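Local structure of alcohol dehydrogenase (Thermus thermophilus, 2EIH) at residues A183-K188 with K208-D213. The protein binds zinc and is probably an NAD-dependent oxidoreductase of the zinc-containing alcohol dehydrogenase family. Sequence-based numbering, arbitrary orientation.
Sequences AIQIAK and KALGAD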
loop_
_atom_site.group_PDB
_atom_site.type_symbol
_atom_site.label_atom_id
_atom_site.label_comp_id
_atom_site.label_asym_id
_atom_site.label_seq_id
_atom_site.Cartn_x
_atom_site.Cartn_y
_atom_site.Cartn_z
ATOM N N ALA A 183 10.462 -20.458 -0.949
ATOM C CA ALA A 183 9.331 -19.817 -1.615
ATOM C C ALA A 183 8.058 -20.644 -1.588
ATOM O O ALA A 183 6.954 -20.109 -1.494
ATOM C CB ALA A 183 9.687 -19.477 -3.053
ATOM N N ILE A 184 8.194 -21.955 -1.684
ATOM C CA ILE A 184 7.015 -22.804 -1.661
ATOM C C ILE A 184 6.337 -22.716 -0.291
ATOM O O ILE A 184 5.111 -22.577 -0.204
ATOM C CB ILE A 184 7.406 -24.256 -2.015
ATOM C CG1 ILE A 184 7.880 -24.279 -3.475
ATOM C CG2 ILE A 184 6.221 -25.193 -1.808
ATOM C CD1 ILE A 184 8.424 -25.589 -3.951
ATOM N N GLN A 185 7.145 -22.764 0.767
ATOM C CA GLN A 185 6.661 -22.696 2.150
ATOM C C GLN A 185 6.137 -21.312 2.560
ATOM O O GLN A 185 5.130 -21.203 3.253
ATOM C CB GLN A 185 7.777 -23.119 3.123
ATOM C CG GLN A 185 8.261 -24.551 2.936
ATOM C CD GLN A 185 9.360 -24.939 3.899
ATOM O OE1 GLN A 185 9.120 -25.151 5.086
ATOM N NE2 GLN A 185 10.582 -25.021 3.391
ATOM N N ILE A 186 6.831 -20.255 2.150
ATOM C CA ILE A 186 6.383 -18.921 2.506
ATOM C C ILE A 186 5.079 -18.667 1.760
ATOM O O ILE A 186 4.122 -18.126 2.324
ATOM C CB ILE A 186 7.446 -17.874 2.141
ATOM C CG1 ILE A 186 8.657 -18.068 3.060
ATOM C CG2 ILE A 186 6.882 -16.478 2.294
ATOM C CD1 ILE A 186 9.857 -17.270 2.699
ATOM N N ALA A 187 5.046 -19.083 0.495
ATOM C CA ALA A 187 3.860 -18.936 -0.338
ATOM C C ALA A 187 2.644 -19.555 0.353
ATOM O O ALA A 187 1.598 -18.913 0.473
ATOM C CB ALA A 187 4.078 -19.607 -1.690
ATOM N N LYS A 188 2.779 -20.803 0.795
ATOM C CA LYS A 188 1.678 -21.477 1.471
ATOM C C LYS A 188 1.329 -20.757 2.775
ATOM O O LYS A 188 0.155 -20.616 3.124
ATOM C CB LYS A 188 2.045 -22.928 1.770
ATOM C CG LYS A 188 2.124 -23.812 0.530
ATOM C CD LYS A 188 0.769 -23.960 -0.139
ATOM C CE LYS A 188 -0.262 -24.504 0.840
ATOM N NZ LYS A 188 -1.577 -24.699 0.175
ATOM N N LYS A 208 5.768 -31.504 -3.281
ATOM C CA LYS A 208 4.488 -31.694 -2.599
ATOM C C LYS A 208 4.674 -31.907 -1.109
ATOM O O LYS A 208 3.878 -31.433 -0.308
ATOM C CB LYS A 208 3.712 -32.871 -3.201
ATOM C CG LYS A 208 3.206 -32.587 -4.593
ATOM C CD LYS A 208 2.087 -33.516 -5.023
ATOM C CE LYS A 208 1.449 -32.977 -6.307
ATOM N NZ LYS A 208 0.281 -33.758 -6.821
ATOM N N ALA A 209 5.742 -32.603 -0.740
ATOM C CA ALA A 209 6.019 -32.873 0.663
ATOM C C ALA A 209 6.259 -31.567 1.405
ATOM O O ALA A 209 6.081 -31.484 2.620
ATOM C CB ALA A 209 7.234 -33.776 0.781
ATOM N N LEU A 210 6.663 -30.544 0.658
ATOM C CA LEU A 210 6.937 -29.228 1.230
ATOM C C LEU A 210 5.695 -28.335 1.286
ATOM O O LEU A 210 5.688 -27.302 1.969
ATOM C CB LEU A 210 8.039 -28.540 0.423
ATOM C CG LEU A 210 9.366 -28.284 1.143
ATOM C CD1 LEU A 210 9.815 -29.514 1.909
ATOM C CD2 LEU A 210 10.407 -27.872 0.111
ATOM N N GLY A 211 4.646 -28.730 0.569
ATOM C CA GLY A 211 3.420 -27.948 0.572
ATOM C C GLY A 211 2.896 -27.637 -0.816
ATOM O O GLY A 211 1.793 -27.113 -0.965
ATOM N N ALA A 212 3.687 -27.945 -1.838
ATOM C CA ALA A 212 3.265 -27.699 -3.212
ATOM C C ALA A 212 1.966 -28.466 -3.490
ATOM O O ALA A 212 1.922 -29.700 -3.411
ATOM C CB ALA A 212 4.353 -28.135 -4.180
ATOM N N ASP A 213 0.913 -27.729 -3.817
ATOM C CA ASP A 213 -0.380 -28.336 -4.091
ATOM C C ASP A 213 -0.436 -29.057 -5.437
ATOM O O ASP A 213 -1.150 -30.044 -5.591
ATOM C CB ASP A 213 -1.471 -27.264 -4.048
ATOM C CG ASP A 213 -1.506 -26.530 -2.732
ATOM O OD1 ASP A 213 -1.790 -27.177 -1.703
ATOM O OD2 ASP A 213 -1.237 -25.308 -2.722
#
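Lys188 reaches across to Asp213 and forms a salt bridge: NZ is 3.0 Å from Asp213 OD2, on that oxygen's syn lone pair, with a second, weak hydrogen bond to OD1. The lysine chain bends twice on the way, at chi2 (-65°) and chi3 (-56°), which lays its methylenes along Gly211, CD 3.4 Å from the carbonyl O of the glycine. Deeper in, Ile184 points CG2 at the backbone of the turn, 3.7 Å from Ala212 N, and the same CG2 methyl lies 4.2 Å from Ala212 CB. Gln185 crosses Leu210 at a slant, its NE2 4.1 Å from CG of the leucine; its amide is anchored elsewhere, OE1 by Lys310 N and NE2 by Val181 O. Gly211 is the first residue to leave helical angles, with positive phi (129°) in a Schellman motif; a CB there would press on Lys188 CG and crowd the carbonyl O of Leu210. Beyond the first shell, Ala192 O also accepts from Lys188 NZ, and Val194 N donates to Asp213 OD2, so strand 193-198 and the loop before it fix both charged ends. Helix 180-189 is thus joined to the turn leading into strand 214-217, outermost in this chain's parallel Rossmann-type sheet. With Lys188 cut back to an alanine, Asp213 would probably lose its lysine partner, keeping the bond from Val194 N, and Gly211 O the methylenes along it. Apolar packing inside and a partly exposed ion pair at the margin together tie the turn to the helix.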